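Side-chain contacts in Slr0280 protein (Synechocystis sp., PDB 5H3K), which is of unknown function but carries a phosphodiester glycosidase (NAGPA) family region and so may cleave sugar-phosphodiester linkages: residues G81-M86 with I279-R284; D92-T97 with P103-S108; E388-G393 with I412-P417; D459-I464 with T479-N484. All coordinates share one frame; numbering follows the deposited sequence.

Interaction 1 of 4, residues G81-M86 with I279-R284; sequences GDTGAM and ITWQQR
Met86 and Thr83, near the start of helix 82-89, face Trp281 of strand 279-288, the axes of the two short segments lying 13.8 Å apart at closest and 29° from parallel. The indole bridges that distance. Its CG lies anti to the backbone N (chi1 154°), which sends the six-membered ring out from the strand with its far rim toward the helix. Met86 comes from the opposite direction and meets this rim, with CE 3.6 Å from Trp281 CH2. Its SD sits in the ring plane, 5.0 Å from the centroid of the six-membered ring of Trp281, an edge-on Met-aromatic contact. Met86 is extended until the bend at chi3 (67°), which brings its methyl onto the rim. Thr83 and Trp281 slide past each other in opposite directions, the methyl CG2 meeting the ring obliquely, 3.9 Å from Trp281 CZ3, while Thr83 OG1 bonds to the carbonyl of Leu586. Asp82 borders the ring edge, but its carboxylate is engaged by Arg123 in a salt bridge and by the indole N-H of Trp275. Cutting Trp281 back to an alanine would probably open a gap between helix and strand and leave the Met86 sulfur without its aromatic partner. No hydrogen bond joins the two segments: the contact between them is apolar and sulfur-aromatic, and the buried polar groups of Asp82 and Thr83 find their mates elsewhere.

Interaction 2 of 4, residues D92-T97 with P103-S108; sequences DLLDNT and PVQWFS
Asp92 and Gln105 form the hydrogen-bonded pair of a short antiparallel bridge, with Leu93 and Val104 beside them as the non-hydrogen-bonded pair. The tight part is built on the backbone ladder. Asp92 N bonds to Gln105 O at 3.0 Å, and Gln105 N returns the bond to Asp92 O at 3.0 Å. Leu94 N adds a third bond to Pro103 O at 2.9 Å, just where strand 92-93 gives way to loop. A CA-H...O contact from Val104 CA, 3.1 Å from Asp92 O, gives that carbonyl a second partner. On one face Leu93 and Val104 lie side by side and point the same way, with Leu93 CD2 3.8 Å from Val104 CG1. The Leu94 side chain runs slantwise over that of Gln105: CG stands anti to the carbonyl carbon (chi1 -46°), and CD1 reaches Gln105 CG at 3.8 Å. With only an alanine at Leu94, Gln105 CG would probably lose its apolar neighbour and the Pro103 carbonyl part of its cover. The Pro103 ring is packed too, its CD 3.7 Å from Asn96 CB and its CG 3.5 Å from Asp95 O. On the solvent side, exposed Asp95 turns its side chain from the strand and bonds to the backbone N of Thr272. Asn96 OD1 similarly takes the backbone N of Asn274, tying the loop to strand 271-276. Strands 92-93 and 101-105 make a beta hairpin at the border of a larger sheet: strand 112-119 pairs along 101-105, and Leu125 of strand 122-126 packs against Leu93.

Interaction 3 of 4, residues E388-G393 with I412-P417; sequences EIITTG and IARYTP
Glu388 and Arg414 form a salt bridge in which both carboxylate oxygens are satisfied by one guanidinium. Arg414 grips side-on. Its NE gives a nearly straight bond to Glu388 OE1 (2.7 Å, 176° at the hydrogen), and its NH2 gives a more bent one to Glu388 OE2 at 2.8 Å. The two flat groups are not coplanar, their planes being turned 44° apart. OE1 lies in the guanidinium plane of Arg414, yet NE meets that oxygen from above the carboxylate plane; NH2 approaches OE2 on the syn side, somewhat out of plane. The arginine chain bends at chi3 (71°), turning its NE edge to the glutamate, whose own chain is extended beyond CG and crosses the arginine at about a right angle. The bridge lies inside a curled, mixed beta sheet: strand 397-403 pairs antiparallel with 379-392 and parallel with 411-415, so the two charged residues stand on next-but-one strands, their CA atoms 9.0 Å apart, and each points toward the other. Both oxygens of the buried Glu388 thus have an N-H of the same guanidinium as partner, and the adjacent positive charge is likely to keep the carboxylate ionised. Arg414 has a further partner in Tyr461 of strand 460-466, whose ring receives a cation-pi contact, and Val483 of strand 481-488 touches both Glu388 and Arg414. Beside the salt bridge the contact is apolar and looser: Ile390 CD1 is 4.4 Å from Arg414 CD, the aliphatic part of the chain, and Ile390 also packs on Ile463 and Leu481.

Interaction 4 of 4, residues D459-I464 with T479-N484; sequences DGYLII and TTLNVN
Tyr461 OH is joined to a water at 2.6 Å, and that water donates to Leu481 O at 2.9 Å, so the phenol reaches the opposing backbone through one bridging molecule. The water oxygen sits at the edge of the Tyr461 ring, in its plane. No direct hydrogen bond links the segments. Around the hydroxyl the packing is close: Val483 CG2 is 3.2 Å from Tyr461 OH and 3.8 Å from Tyr461 CZ, meeting the end of the ring obliquely, as the two side chains slide past each other in opposite directions. Leu481 comes across the tyrosine on a slant, with CD1 3.7 Å from Tyr461 OH. The same CD1 meets Ile463 CD1 tip to tip at 3.8 Å, making Leu481 the apolar link between the phenol and the isoleucine. Tyr461 CG lies between its own backbone N and carbonyl carbon (chi1 55°), a rotamer that directs the phenol toward strand 481-488. The hydroxyl thus stands among methyl groups, with the water linking it to the Leu481 carbonyl, while Val435 of strand 430-436 touches both Tyr461 and Leu481. The segment axes of strands 460-464 and 481-484 pass 10.8 Å apart at 84°, too far for backbone pairing, and the side chains fill the distance between them. Both segments belong to the phosphodiester glycosidase family region, and such a near-orthogonal crossing of two strands from one continuous sheet is consistent with a strongly curled sheet whose strands face each other across a largely apolar space that also takes in the Glu388-Arg414 pair.

Overall arrangement
From the N terminus, interaction 1 opens at helix 82-89 and closes 193 residues later at strand 279-288, setting helix 82-89, which follows strand 75-81, against the eight-stranded antiparallel sheet. Interaction 2, the hairpin that directly follows that helix, is nested within this long loop. The two touch, Leu93 CD1 packing on both Met86 and Trp281. Interactions 3 and 4 follow in series on the opposite side of the chain's centre; the centres of interactions 1 and 3 are about 45 Å apart. Each closes a short loop, of 18 and 14 residues, and neither nests in or crosses the other. They share one curled sheet, where strands 411-415 and 460-466 pair and strands 379-392 and 481-488 pair.

Interaction 1 of 4, residues G81-M86 with I279-R284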
loop_
_atom_site.group_PDB
_atom_site.type_symbol
_atom_site.label_atom_id
_atom_site.label_comp_id
_atom_site.label_asym_id
_atom_site.label_seq_id
_atom_site.Cartn_x
_atom_site.Cartn_y
_atom_site.Cartn_z
ATOM N N GLY A 81 -5.887 8.040 15.626
ATOM C CA GLY A 81 -5.089 6.996 14.989
ATOM C C GLY A 81 -3.607 7.284 15.141
ATOM O O GLY A 81 -3.160 8.403 14.856
ATOM N N ASP A 82 -2.845 6.299 15.614
ATOM C CA ASP A 82 -1.459 6.554 16.001
ATOM C C ASP A 82 -0.587 7.095 14.874
ATOM O O ASP A 82 0.137 8.085 15.050
ATOM C CB ASP A 82 -0.823 5.326 16.711
ATOM C CG ASP A 82 -0.623 4.105 15.807
ATOM O OD1 ASP A 82 -1.275 3.942 14.740
ATOM O OD2 ASP A 82 0.215 3.263 16.204
ATOM N N THR A 83 -0.678 6.467 13.705
ATOM C CA THR A 83 0.143 6.890 12.580
ATOM C C THR A 83 -0.318 8.261 12.099
ATOM O O THR A 83 0.471 9.038 11.543
ATOM C CB THR A 83 0.127 5.846 11.444
ATOM O OG1 THR A 83 -1.227 5.524 11.106
ATOM C CG2 THR A 83 0.827 4.574 11.883
ATOM N N GLY A 84 -1.588 8.570 12.340
ATOM C CA GLY A 84 -2.132 9.877 12.000
ATOM C C GLY A 84 -1.659 10.951 12.962
ATOM O O GLY A 84 -1.283 12.050 12.544
ATOM N N ALA A 85 -1.653 10.636 14.255
ATOM C CA ALA A 85 -1.167 11.589 15.254
ATOM C C ALA A 85 0.311 11.876 15.013
ATOM O O ALA A 85 0.767 13.016 15.145
ATOM C CB ALA A 85 -1.387 11.058 16.663
ATOM N N MET A 86 1.053 10.832 14.648
ATOM C CA MET A 86 2.474 10.952 14.377
ATOM C C MET A 86 2.718 11.913 13.223
ATOM O O MET A 86 3.571 12.805 13.308
ATOM C CB MET A 86 3.063 9.579 14.053
ATOM C CG MET A 86 4.572 9.595 13.845
ATOM S SD MET A 86 5.243 7.965 13.453
ATOM C CE MET A 86 4.507 7.685 11.829
ATOM N N ILE A 279 0.548 -7.975 14.921
ATOM C CA ILE A 279 1.086 -7.010 13.950
ATOM C C ILE A 279 2.183 -6.124 14.540
ATOM O O ILE A 279 1.958 -5.419 15.531
ATOM C CB ILE A 279 -0.009 -6.094 13.365
ATOM C CG1 ILE A 279 -1.079 -6.908 12.631
ATOM C CG2 ILE A 279 0.618 -5.072 12.407
ATOM C CD1 ILE A 279 -2.190 -6.079 12.031
ATOM N N THR A 280 3.355 -6.140 13.913
ATOM C CA THR A 280 4.497 -5.332 14.349
ATOM C C THR A 280 5.071 -4.481 13.217
ATOM O O THR A 280 5.340 -4.986 12.121
ATOM C CB THR A 280 5.596 -6.230 14.911
ATOM O OG1 THR A 280 5.049 -7.003 15.984
ATOM C CG2 THR A 280 6.767 -5.401 15.435
ATOM N N TRP A 281 5.252 -3.187 13.490
ATOM C CA TRP A 281 5.775 -2.224 12.515
ATOM C C TRP A 281 7.236 -1.904 12.858
ATOM O O TRP A 281 7.549 -1.615 14.011
ATOM C CB TRP A 281 4.868 -0.972 12.539
ATOM C CG TRP A 281 5.458 0.356 12.119
ATOM C CD1 TRP A 281 6.434 0.592 11.197
ATOM C CD2 TRP A 281 5.069 1.641 12.628
ATOM N NE1 TRP A 281 6.669 1.948 11.093
ATOM C CE2 TRP A 281 5.856 2.605 11.965
ATOM C CE3 TRP A 281 4.132 2.054 13.567
ATOM C CZ2 TRP A 281 5.724 3.974 12.227
ATOM C CZ3 TRP A 281 4.007 3.415 13.828
ATOM C CH2 TRP A 281 4.796 4.354 13.158
ATOM N N GLN A 282 8.142 -2.002 11.881
ATOM C CA GLN A 282 9.541 -1.672 12.136
ATOM C C GLN A 282 10.103 -0.766 11.074
ATOM O O GLN A 282 9.743 -0.878 9.898
ATOM C CB GLN A 282 10.409 -2.937 12.235
ATOM C CG GLN A 282 10.028 -3.839 13.390
ATOM C CD GLN A 282 10.629 -5.226 13.276
ATOM O OE1 GLN A 282 9.953 -6.190 12.892
ATOM N NE2 GLN A 282 11.900 -5.338 13.617
ATOM N N GLN A 283 10.979 0.140 11.503
ATOM C CA GLN A 283 11.808 0.922 10.593
ATOM C C GLN A 283 13.255 0.548 10.922
ATOM O O GLN A 283 13.657 0.606 12.084
ATOM C CB GLN A 283 11.560 2.423 10.770
ATOM C CG GLN A 283 12.363 3.298 9.825
ATOM C CD GLN A 283 11.993 3.072 8.368
ATOM O OE1 GLN A 283 10.810 2.893 8.039
ATOM N NE2 GLN A 283 13.005 3.065 7.481
ATOM N N ARG A 284 14.015 0.138 9.912
ATOM C CA ARG A 284 15.354 -0.425 10.107
ATOM C C ARG A 284 16.291 0.029 9.008
ATOM O O ARG A 284 15.848 0.454 7.938
ATOM C CB ARG A 284 15.291 -1.958 10.038
ATOM C CG ARG A 284 14.864 -2.656 11.313
ATOM C CD ARG A 284 14.766 -4.161 11.090
ATOM N NE ARG A 284 13.531 -4.536 10.399
ATOM C CZ ARG A 284 13.111 -5.786 10.267
ATOM N NH1 ARG A 284 11.975 -6.046 9.633
ATOM N NH2 ARG A 284 13.836 -6.771 10.780
#

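Interaction 2 of 4, residues D92-T97 with P103-S108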
loop_
_atom_site.group_PDB
_atom_site.type_symbol
_atom_site.label_atom_id
_atom_site.label_comp_id
_atom_site.label_asym_id
_atom_site.label_seq_id
_atom_site.Cartn_x
_atom_site.Cartn_y
_atom_site.Cartn_z
ATOM N N ASP A 92 6.240 11.927 18.471
ATOM C CA ASP A 92 7.274 10.918 18.245
ATOM C C ASP A 92 6.804 9.655 18.953
ATOM O O ASP A 92 6.671 9.649 20.175
ATOM C CB ASP A 92 8.619 11.395 18.813
ATOM C CG ASP A 92 9.795 10.471 18.453
ATOM O OD1 ASP A 92 9.637 9.544 17.620
ATOM O OD2 ASP A 92 10.906 10.695 18.997
ATOM N N LEU A 93 6.502 8.607 18.188
ATOM C CA LEU A 93 6.119 7.314 18.772
ATOM C C LEU A 93 7.372 6.509 19.113
ATOM O O LEU A 93 8.100 6.076 18.216
ATOM C CB LEU A 93 5.236 6.507 17.814
ATOM C CG LEU A 93 4.010 7.232 17.244
ATOM C CD1 LEU A 93 3.135 6.291 16.443
ATOM C CD2 LEU A 93 3.208 7.881 18.347
ATOM N N LEU A 94 7.618 6.313 20.408
ATOM C CA LEU A 94 8.797 5.584 20.870
ATOM C C LEU A 94 8.540 4.075 20.926
ATOM O O LEU A 94 7.386 3.641 21.048
ATOM C CB LEU A 94 9.201 6.086 22.262
ATOM C CG LEU A 94 9.226 7.602 22.427
ATOM C CD1 LEU A 94 9.617 7.983 23.858
ATOM C CD2 LEU A 94 10.173 8.220 21.430
ATOM N N ASP A 95 9.610 3.284 20.842
ATOM C CA ASP A 95 9.497 1.828 20.928
ATOM C C ASP A 95 8.685 1.445 22.162
ATOM O O ASP A 95 8.915 1.973 23.261
ATOM C CB ASP A 95 10.880 1.179 20.976
ATOM C CG ASP A 95 11.651 1.323 19.671
ATOM O OD1 ASP A 95 11.207 2.056 18.760
ATOM O OD2 ASP A 95 12.723 0.700 19.557
ATOM N N ASN A 96 7.700 0.568 21.974
ATOM C CA ASN A 96 6.806 0.181 23.062
ATOM C C ASN A 96 6.959 -1.283 23.438
ATOM O O ASN A 96 7.751 -2.010 22.845
ATOM C CB ASN A 96 5.343 0.464 22.700
ATOM C CG ASN A 96 4.843 -0.407 21.547
ATOM O OD1 ASN A 96 5.602 -0.755 20.644
ATOM N ND2 ASN A 96 3.570 -0.769 21.587
ATOM N N THR A 97 6.184 -1.710 24.429
ATOM C CA THR A 97 6.172 -3.105 24.840
ATOM C C THR A 97 4.839 -3.733 24.465
ATOM O O THR A 97 4.721 -4.408 23.442
ATOM C CB THR A 97 6.454 -3.243 26.340
ATOM O OG1 THR A 97 5.645 -2.304 27.059
ATOM C CG2 THR A 97 7.923 -2.950 26.609
ATOM N N PRO A 103 4.419 4.902 24.535
ATOM C CA PRO A 103 5.243 6.038 24.966
ATOM C C PRO A 103 5.509 7.018 23.818
ATOM O O PRO A 103 5.766 6.611 22.676
ATOM C CB PRO A 103 6.543 5.385 25.443
ATOM C CG PRO A 103 6.547 4.000 24.842
ATOM C CD PRO A 103 5.109 3.608 24.685
ATOM N N VAL A 104 5.429 8.309 24.121
ATOM C CA VAL A 104 5.560 9.346 23.099
ATOM C C VAL A 104 6.418 10.495 23.618
ATOM O O VAL A 104 6.576 10.660 24.830
ATOM C CB VAL A 104 4.179 9.902 22.639
ATOM C CG1 VAL A 104 3.296 8.798 22.012
ATOM C CG2 VAL A 104 3.446 10.590 23.798
ATOM N N GLN A 105 6.988 11.268 22.696
ATOM C CA GLN A 105 7.633 12.533 23.034
ATOM C C GLN A 105 7.027 13.635 22.180
ATOM O O GLN A 105 6.933 13.501 20.959
ATOM C CB GLN A 105 9.151 12.467 22.820
ATOM C CG GLN A 105 9.926 11.784 23.944
ATOM C CD GLN A 105 10.005 12.626 25.224
ATOM O OE1 GLN A 105 8.985 13.079 25.753
ATOM N NE2 GLN A 105 11.223 12.833 25.726
ATOM N N TRP A 106 6.589 14.708 22.828
ATOM C CA TRP A 106 6.016 15.848 22.121
ATOM C C TRP A 106 6.085 17.073 23.031
ATOM O O TRP A 106 5.181 17.318 23.843
ATOM C CB TRP A 106 4.567 15.564 21.675
ATOM C CG TRP A 106 3.986 16.647 20.799
ATOM C CD1 TRP A 106 4.274 16.888 19.484
ATOM C CD2 TRP A 106 3.020 17.638 21.187
ATOM N NE1 TRP A 106 3.550 17.972 19.034
ATOM C CE2 TRP A 106 2.779 18.442 20.056
ATOM C CE3 TRP A 106 2.349 17.918 22.376
ATOM C CZ2 TRP A 106 1.882 19.510 20.093
ATOM C CZ3 TRP A 106 1.456 18.980 22.403
ATOM C CH2 TRP A 106 1.233 19.762 21.271
ATOM N N PHE A 107 7.171 17.830 22.883
ATOM C CA PHE A 107 7.453 18.980 23.735
ATOM C C PHE A 107 7.322 18.592 25.210
ATOM O O PHE A 107 6.642 19.258 25.987
ATOM C CB PHE A 107 6.534 20.143 23.381
ATOM C CG PHE A 107 6.714 20.645 21.965
ATOM C CD1 PHE A 107 7.775 21.477 21.641
ATOM C CD2 PHE A 107 5.825 20.282 20.966
ATOM C CE1 PHE A 107 7.947 21.948 20.343
ATOM C CE2 PHE A 107 5.992 20.744 19.663
ATOM C CZ PHE A 107 7.052 21.579 19.356
ATOM N N SER A 108 7.982 17.501 25.571
ATOM C CA SER A 108 7.940 16.981 26.929
ATOM C C SER A 108 9.340 16.682 27.466
ATOM O O SER A 108 10.185 16.138 26.753
ATOM C CB SER A 108 7.049 15.734 26.984
ATOM O OG SER A 108 7.194 14.924 25.827
#

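Interaction 3 of 4, residues E388-G393 with I412-P417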
loop_
_atom_site.group_PDB
_atom_site.type_symbol
_atom_site.label_atom_id
_atom_site.label_comp_id
_atom_site.label_asym_id
_atom_site.label_seq_id
_atom_site.Cartn_x
_atom_site.Cartn_y
_atom_site.Cartn_z
ATOM N N GLU A 388 -7.876 -22.359 -18.771
ATOM C CA GLU A 388 -9.281 -22.722 -18.683
ATOM C C GLU A 388 -9.631 -23.552 -19.896
ATOM O O GLU A 388 -9.394 -23.127 -21.023
ATOM C CB GLU A 388 -10.162 -21.472 -18.655
ATOM C CG GLU A 388 -9.868 -20.546 -17.476
ATOM C CD GLU A 388 -10.904 -19.455 -17.311
ATOM O OE1 GLU A 388 -11.009 -18.577 -18.202
ATOM O OE2 GLU A 388 -11.620 -19.485 -16.287
ATOM N N ILE A 389 -10.179 -24.737 -19.659
ATOM C CA ILE A 389 -10.688 -25.564 -20.750
ATOM C C ILE A 389 -12.162 -25.261 -20.934
ATOM O O ILE A 389 -12.953 -25.365 -19.989
ATOM C CB ILE A 389 -10.525 -27.061 -20.465
ATOM C CG1 ILE A 389 -9.046 -27.388 -20.256
ATOM C CG2 ILE A 389 -11.090 -27.877 -21.621
ATOM C CD1 ILE A 389 -8.170 -26.809 -21.335
ATOM N N ILE A 390 -12.522 -24.854 -22.145
ATOM C CA ILE A 390 -13.915 -24.626 -22.483
ATOM C C ILE A 390 -14.381 -25.823 -23.303
ATOM O O ILE A 390 -13.808 -26.105 -24.355
ATOM C CB ILE A 390 -14.079 -23.359 -23.327
ATOM C CG1 ILE A 390 -13.479 -22.148 -22.604
ATOM C CG2 ILE A 390 -15.557 -23.119 -23.668
ATOM C CD1 ILE A 390 -13.612 -20.845 -23.394
ATOM N N THR A 391 -15.404 -26.518 -22.804
ATOM C CA THR A 391 -15.929 -27.727 -23.439
ATOM C C THR A 391 -17.356 -27.464 -23.915
ATOM O O THR A 391 -18.206 -27.032 -23.135
ATOM C CB THR A 391 -15.939 -28.918 -22.457
ATOM O OG1 THR A 391 -14.601 -29.217 -22.051
ATOM C CG2 THR A 391 -16.542 -30.166 -23.113
ATOM N N THR A 392 -17.609 -27.715 -25.195
ATOM C CA THR A 392 -18.923 -27.462 -25.793
ATOM C C THR A 392 -19.863 -28.649 -25.623
ATOM O O THR A 392 -19.468 -29.714 -25.136
ATOM C CB THR A 392 -18.830 -27.193 -27.299
ATOM O OG1 THR A 392 -18.574 -28.429 -27.977
ATOM C CG2 THR A 392 -17.732 -26.190 -27.628
ATOM N N GLY A 393 -21.109 -28.466 -26.056
ATOM C CA GLY A 393 -22.120 -29.498 -25.926
ATOM C C GLY A 393 -21.895 -30.689 -26.838
ATOM O O GLY A 393 -22.624 -31.685 -26.760
ATOM N N ILE A 412 -6.930 -17.164 -26.982
ATOM C CA ILE A 412 -8.316 -17.041 -26.555
ATOM C C ILE A 412 -8.383 -16.445 -25.151
ATOM O O ILE A 412 -7.737 -16.948 -24.230
ATOM C CB ILE A 412 -9.020 -18.401 -26.572
ATOM C CG1 ILE A 412 -9.029 -18.962 -28.000
ATOM C CG2 ILE A 412 -10.435 -18.282 -25.985
ATOM C CD1 ILE A 412 -9.409 -20.422 -28.089
ATOM N N ALA A 413 -9.174 -15.385 -24.998
ATOM C CA ALA A 413 -9.326 -14.705 -23.706
ATOM C C ALA A 413 -10.773 -14.763 -23.242
ATOM O O ALA A 413 -11.695 -14.952 -24.044
ATOM C CB ALA A 413 -8.847 -13.263 -23.794
ATOM N N ARG A 414 -10.981 -14.613 -21.941
ATOM C CA ARG A 414 -12.328 -14.659 -21.402
ATOM C C ARG A 414 -12.482 -13.464 -20.464
ATOM O O ARG A 414 -11.521 -13.070 -19.786
ATOM C CB ARG A 414 -12.532 -15.983 -20.663
ATOM C CG ARG A 414 -13.956 -16.468 -20.588
ATOM C CD ARG A 414 -14.009 -17.924 -20.112
ATOM N NE ARG A 414 -13.655 -18.090 -18.700
ATOM C CZ ARG A 414 -14.528 -18.006 -17.702
ATOM N NH1 ARG A 414 -15.809 -17.730 -17.948
ATOM N NH2 ARG A 414 -14.117 -18.184 -16.454
ATOM N N TYR A 415 -13.668 -12.868 -20.457
ATOM C CA TYR A 415 -13.971 -11.737 -19.595
ATOM C C TYR A 415 -15.287 -11.993 -18.877
ATOM O O TYR A 415 -16.321 -12.200 -19.514
ATOM C CB TYR A 415 -14.037 -10.444 -20.402
ATOM C CG TYR A 415 -12.681 -9.988 -20.879
ATOM C CD1 TYR A 415 -11.845 -9.253 -20.041
ATOM C CD2 TYR A 415 -12.219 -10.309 -22.154
ATOM C CE1 TYR A 415 -10.584 -8.833 -20.468
ATOM C CE2 TYR A 415 -10.954 -9.896 -22.594
ATOM C CZ TYR A 415 -10.144 -9.159 -21.742
ATOM O OH TYR A 415 -8.892 -8.755 -22.171
ATOM N N THR A 416 -15.234 -11.992 -17.549
ATOM C CA THR A 416 -16.390 -12.316 -16.716
ATOM C C THR A 416 -16.882 -11.028 -16.059
ATOM O O THR A 416 -16.265 -9.972 -16.239
ATOM C CB THR A 416 -16.038 -13.375 -15.663
ATOM O OG1 THR A 416 -15.261 -12.779 -14.608
ATOM C CG2 THR A 416 -15.276 -14.522 -16.298
ATOM N N PRO A 417 -18.010 -11.086 -15.327
ATOM C CA PRO A 417 -18.455 -9.864 -14.650
ATOM C C PRO A 417 -17.442 -9.271 -13.666
ATOM O O PRO A 417 -17.556 -8.088 -13.363
ATOM C CB PRO A 417 -19.707 -10.326 -13.904
ATOM C CG PRO A 417 -20.280 -11.376 -14.798
ATOM C CD PRO A 417 -19.076 -12.107 -15.352
#

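Interaction 4 of 4, residues D459-I464 with T479-N484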
loop_
_atom_site.group_PDB
_atom_site.type_symbol
_atom_site.label_atom_id
_atom_site.label_comp_id
_atom_site.label_asym_id
_atom_site.label_seq_id
_atom_site.Cartn_x
_atom_site.Cartn_y
_atom_site.Cartn_z
ATOM N N ASP A 459 -25.070 -12.828 -16.111
ATOM C CA ASP A 459 -25.224 -14.264 -15.922
ATOM C C ASP A 459 -24.348 -15.025 -16.909
ATOM O O ASP A 459 -24.642 -16.168 -17.258
ATOM C CB ASP A 459 -26.687 -14.676 -16.113
ATOM C CG ASP A 459 -27.217 -14.326 -17.497
ATOM O OD1 ASP A 459 -26.604 -13.479 -18.192
ATOM O OD2 ASP A 459 -28.266 -14.888 -17.887
ATOM N N GLY A 460 -23.274 -14.389 -17.367
ATOM C CA GLY A 460 -22.367 -15.054 -18.290
ATOM C C GLY A 460 -20.995 -14.420 -18.391
ATOM O O GLY A 460 -20.411 -14.011 -17.385
ATOM N N TYR A 461 -20.487 -14.341 -19.617
ATOM C CA TYR A 461 -19.133 -13.861 -19.889
ATOM C C TYR A 461 -18.914 -13.702 -21.380
ATOM O O TYR A 461 -19.771 -14.072 -22.188
ATOM C CB TYR A 461 -18.085 -14.832 -19.317
ATOM C CG TYR A 461 -18.213 -16.268 -19.790
ATOM C CD1 TYR A 461 -17.515 -16.723 -20.909
ATOM C CD2 TYR A 461 -19.004 -17.175 -19.098
ATOM C CE1 TYR A 461 -17.616 -18.042 -21.331
ATOM C CE2 TYR A 461 -19.112 -18.490 -19.512
ATOM C CZ TYR A 461 -18.421 -18.917 -20.626
ATOM O OH TYR A 461 -18.550 -20.232 -21.026
ATOM N N LEU A 462 -17.760 -13.150 -21.744
ATOM C CA LEU A 462 -17.400 -13.011 -23.146
ATOM C C LEU A 462 -16.193 -13.881 -23.433
ATOM O O LEU A 462 -15.283 -13.995 -22.595
ATOM C CB LEU A 462 -17.068 -11.558 -23.479
ATOM C CG LEU A 462 -18.158 -10.525 -23.215
ATOM C CD1 LEU A 462 -17.677 -9.129 -23.635
ATOM C CD2 LEU A 462 -19.429 -10.915 -23.990
ATOM N N ILE A 463 -16.199 -14.532 -24.593
ATOM C CA ILE A 463 -14.998 -15.159 -25.109
ATOM C C ILE A 463 -14.455 -14.251 -26.202
ATOM O O ILE A 463 -15.187 -13.853 -27.123
ATOM C CB ILE A 463 -15.274 -16.552 -25.681
ATOM C CG1 ILE A 463 -15.752 -17.496 -24.575
ATOM C CG2 ILE A 463 -14.014 -17.084 -26.353
ATOM C CD1 ILE A 463 -16.415 -18.806 -25.092
ATOM N N ILE A 464 -13.179 -13.899 -26.084
ATOM C CA ILE A 464 -12.519 -13.014 -27.041
ATOM C C ILE A 464 -11.464 -13.803 -27.811
ATOM O O ILE A 464 -10.569 -14.419 -27.217
ATOM C CB ILE A 464 -11.842 -11.810 -26.342
ATOM C CG1 ILE A 464 -12.888 -10.904 -25.681
ATOM C CG2 ILE A 464 -11.008 -11.012 -27.332
ATOM C CD1 ILE A 464 -13.901 -10.328 -26.640
ATOM N N THR A 479 -24.944 -23.156 -28.657
ATOM C CA THR A 479 -24.023 -24.139 -28.074
ATOM C C THR A 479 -23.916 -23.970 -26.550
ATOM O O THR A 479 -23.802 -22.842 -26.040
ATOM C CB THR A 479 -22.610 -24.042 -28.711
ATOM O OG1 THR A 479 -22.731 -24.145 -30.135
ATOM C CG2 THR A 479 -21.706 -25.166 -28.216
ATOM N N THR A 480 -23.965 -25.091 -25.834
ATOM C CA THR A 480 -23.802 -25.115 -24.378
ATOM C C THR A 480 -22.311 -25.231 -24.029
ATOM O O THR A 480 -21.581 -25.951 -24.703
ATOM C CB THR A 480 -24.600 -26.290 -23.768
ATOM O OG1 THR A 480 -26.002 -25.990 -23.841
ATOM C CG2 THR A 480 -24.236 -26.511 -22.309
ATOM N N LEU A 481 -21.855 -24.510 -22.998
ATOM C CA LEU A 481 -20.429 -24.501 -22.650
ATOM C C LEU A 481 -20.193 -24.792 -21.178
ATOM O O LEU A 481 -20.952 -24.352 -20.308
ATOM C CB LEU A 481 -19.777 -23.154 -22.994
ATOM C CG LEU A 481 -19.822 -22.642 -24.428
ATOM C CD1 LEU A 481 -19.242 -21.236 -24.493
ATOM C CD2 LEU A 481 -19.055 -23.565 -25.356
ATOM N N ASN A 482 -19.136 -25.545 -20.905
ATOM C CA ASN A 482 -18.615 -25.672 -19.555
ATOM C C ASN A 482 -17.196 -25.124 -19.517
ATOM O O ASN A 482 -16.407 -25.382 -20.419
ATOM C CB ASN A 482 -18.619 -27.134 -19.102
ATOM C CG ASN A 482 -17.796 -27.354 -17.850
ATOM O OD1 ASN A 482 -16.667 -27.846 -17.915
ATOM N ND2 ASN A 482 -18.351 -26.973 -16.698
ATOM N N VAL A 483 -16.876 -24.354 -18.479
ATOM C CA VAL A 483 -15.517 -23.839 -18.313
ATOM C C VAL A 483 -14.905 -24.464 -17.064
ATOM O O VAL A 483 -15.516 -24.458 -15.992
ATOM C CB VAL A 483 -15.504 -22.308 -18.180
ATOM C CG1 VAL A 483 -14.070 -21.792 -18.052
ATOM C CG2 VAL A 483 -16.177 -21.667 -19.384
ATOM N N ASN A 484 -13.704 -25.006 -17.204
ATOM C CA ASN A 484 -13.021 -25.638 -16.086
ATOM C C ASN A 484 -11.595 -25.085 -15.993
ATOM O O ASN A 484 -10.798 -25.243 -16.921
ATOM C CB ASN A 484 -13.023 -27.165 -16.278
ATOM C CG ASN A 484 -12.519 -27.922 -15.052
ATOM O OD1 ASN A 484 -11.322 -28.186 -14.918
ATOM N ND2 ASN A 484 -13.440 -28.297 -14.163
HETATM O O HOH W 1 -20.174 -21.620 -19.543
#